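Local coordinates for conserved protein (Methanothermobacter thermautotrophicus, PDB 1T57) that is of unknown function but binds flavin mononucleotide and magnesium and is related to the pyruvate kinase C-terminal domain family, at residues A136-L139 and R140-S143. Residues are numbered along the deposited sequence; the frame is centred on the assembly and turned at random.
Sequences AETL and RMVS. With MG (magnesium ion), chain D; FMN (flavin mononucleotide), chain E.
R140 and E137 meet three residues apart because the arginine, its CG beside the backbone N (chi1 -79°), runs extended from CG to NE, while the glutamate chain bends at chi2 (59°) and swings its carboxylate over to it. R140 NH1 binds E137 OE2 at 2.9 Å in a salt bridge; the oxygen lies nearly in the guanidinium plane and is met on its syn side, although the two planar groups are turned steeply against each other. NH2, on the same guanidinium, donates to FMN O4 at 3.0 Å, and NE bonds to Q144 OE1, so each nitrogen has a bond, which should restrain the group's rotation. A136 O accepts R140 N at 2.9 Å in a helical i to i+4 bond, whereas M141 N bonds T138 O at 3.2 Å, an i to i+3 step. M141, a selenomethionine, bends at chi3 and lies alongside T138, its CE tight against T138 CG2 at 3.4 Å; T138 OG1 turns back to I134 O. In the loop, V142 O binds magnesium at 2.5 Å together with P204 O, and S143 OG caps F146 N as N-cap of helix 144-158. A second subunit packs on T138, L139 and M141, and its R196 bonds R140 O. E137, whose OE1 also forms a long, weak ion pair with R125 of a third subunit, holds the guanidinium in place beside the flavin, and the hydrogen bond from this cationic group to O4 would probably draw electron density toward that carbonyl.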
loop_
_atom_site.group_PDB
_atom_site.type_symbol
_atom_site.label_atom_id
_atom_site.label_comp_id
_atom_site.label_asym_id
_atom_site.label_seq_id
_atom_site.Cartn_x
_atom_site.Cartn_y
_atom_site.Cartn_z
ATOM N N ALA A 136 -10.783 1.133 9.920
ATOM C CA ALA A 136 -11.094 1.358 11.321
ATOM C C ALA A 136 -11.008 2.834 11.745
ATOM O O ALA A 136 -11.908 3.323 12.427
ATOM C CB ALA A 136 -10.185 0.512 12.192
ATOM N N GLU A 137 -9.939 3.536 11.351
ATOM C CA GLU A 137 -9.816 4.931 11.726
ATOM C C GLU A 137 -10.982 5.699 11.089
ATOM O O GLU A 137 -11.515 6.663 11.665
ATOM C CB GLU A 137 -8.481 5.512 11.274
ATOM C CG GLU A 137 -7.916 6.520 12.266
ATOM C CD GLU A 137 -7.705 5.909 13.647
ATOM O OE1 GLU A 137 -7.455 6.653 14.622
ATOM O OE2 GLU A 137 -7.802 4.674 13.763
ATOM N N THR A 138 -11.385 5.256 9.900
ATOM C CA THR A 138 -12.483 5.882 9.196
ATOM C C THR A 138 -13.799 5.681 9.974
ATOM O O THR A 138 -14.587 6.632 10.160
ATOM C CB THR A 138 -12.588 5.310 7.788
ATOM O OG1 THR A 138 -11.310 5.428 7.157
ATOM C CG2 THR A 138 -13.616 6.080 6.962
ATOM N N LEU A 139 -14.026 4.454 10.444
ATOM C CA LEU A 139 -15.235 4.178 11.207
ATOM C C LEU A 139 -15.259 5.003 12.479
ATOM O O LEU A 139 -16.323 5.469 12.901
ATOM C CB LEU A 139 -15.342 2.686 11.498
ATOM C CG LEU A 139 -15.853 2.047 10.208
ATOM C CD1 LEU A 139 -15.908 0.575 10.313
ATOM C CD2 LEU A 139 -17.242 2.643 9.891
ATOM N N ARG A 140 -14.073 5.210 13.049
ATOM C CA ARG A 140 -13.897 5.993 14.270
ATOM C C ARG A 140 -14.303 7.485 14.201
ATOM O O ARG A 140 -14.486 8.130 15.243
ATOM C CB ARG A 140 -12.434 5.875 14.763
ATOM C CG ARG A 140 -12.131 4.579 15.502
ATOM C CD ARG A 140 -10.646 4.419 15.834
ATOM N NE ARG A 140 -10.412 3.296 16.750
ATOM C CZ ARG A 140 -9.355 2.488 16.680
ATOM N NH1 ARG A 140 -8.438 2.694 15.747
ATOM N NH2 ARG A 140 -9.238 1.442 17.497
HETATM N N MSE A 141 -14.441 8.046 13.003
HETATM C CA MSE A 141 -14.842 9.440 12.929
HETATM C C MSE A 141 -16.276 9.599 13.499
HETATM O O MSE A 141 -16.759 10.722 13.672
HETATM C CB MSE A 141 -14.805 9.947 11.491
HETATM C CG MSE A 141 -13.573 9.611 10.712
HETATM SE SE MSE A 141 -13.849 10.201 8.893
HETATM C CE MSE A 141 -15.036 8.820 8.278
ATOM N N VAL A 142 -16.961 8.482 13.763
ATOM C CA VAL A 142 -18.310 8.540 14.325
ATOM C C VAL A 142 -18.204 8.324 15.836
ATOM O O VAL A 142 -18.765 9.066 16.609
ATOM C CB VAL A 142 -19.272 7.458 13.746
ATOM C CG1 VAL A 142 -20.689 7.641 14.379
ATOM C CG2 VAL A 142 -19.346 7.587 12.238
ATOM N N SER A 143 -17.465 7.307 16.239
ATOM C CA SER A 143 -17.249 7.036 17.646
ATOM C C SER A 143 -16.374 5.795 17.641
ATOM O O SER A 143 -16.137 5.237 16.573
ATOM C CB SER A 143 -18.589 6.795 18.378
ATOM O OG SER A 143 -19.218 5.588 17.994
HETATM MG MG MG D . -19.594 11.238 17.555
HETATM N N1 FMN E . -12.986 -0.179 22.769
HETATM C C2 FMN E . -12.542 1.009 22.200
HETATM O O2 FMN E . -12.775 2.074 22.738
HETATM N N3 FMN E . -11.975 1.078 20.957
HETATM C C4 FMN E . -11.637 -0.075 20.295
HETATM O O4 FMN E . -11.236 0.001 19.127
HETATM C C4A FMN E . -12.096 -1.282 20.827
HETATM N N5 FMN E . -11.830 -2.462 20.170
HETATM C C5A FMN E . -12.520 -3.589 20.548
HETATM C C6 FMN E . -12.251 -4.760 19.861
HETATM C C7 FMN E . -12.801 -5.948 20.259
HETATM C C7M FMN E . -12.390 -7.163 19.493
HETATM C C8 FMN E . -13.217 -6.069 21.579
HETATM C C8M FMN E . -13.716 -7.399 22.116
HETATM C C9 FMN E . -13.464 -4.904 22.303
HETATM C C9A FMN E . -13.213 -3.639 21.762
HETATM N N10 FMN E . -13.239 -2.497 22.577
HETATM C C10 FMN E . -12.831 -1.308 22.027
HETATM C "C1'" FMN E . -13.931 -2.468 23.922
HETATM C "C2'" FMN E . -15.420 -2.486 23.712
HETATM O "O2'" FMN E . -15.756 -1.430 22.805
HETATM C "C3'" FMN E . -16.154 -2.235 25.010
HETATM O "O3'" FMN E . -15.731 -1.042 25.597
HETATM C "C4'" FMN E . -16.381 -3.373 26.019
HETATM O "O4'" FMN E . -17.303 -2.825 26.932
HETATM C "C5'" FMN E . -15.362 -3.876 27.019
HETATM O "O5'" FMN E . -16.147 -4.717 27.834
HETATM P P FMN E . -16.293 -4.732 29.435
HETATM O O1P FMN E . -16.952 -6.022 29.783
HETATM O O2P FMN E . -17.133 -3.558 29.978
HETATM O O3P FMN E . -14.867 -4.686 29.999
#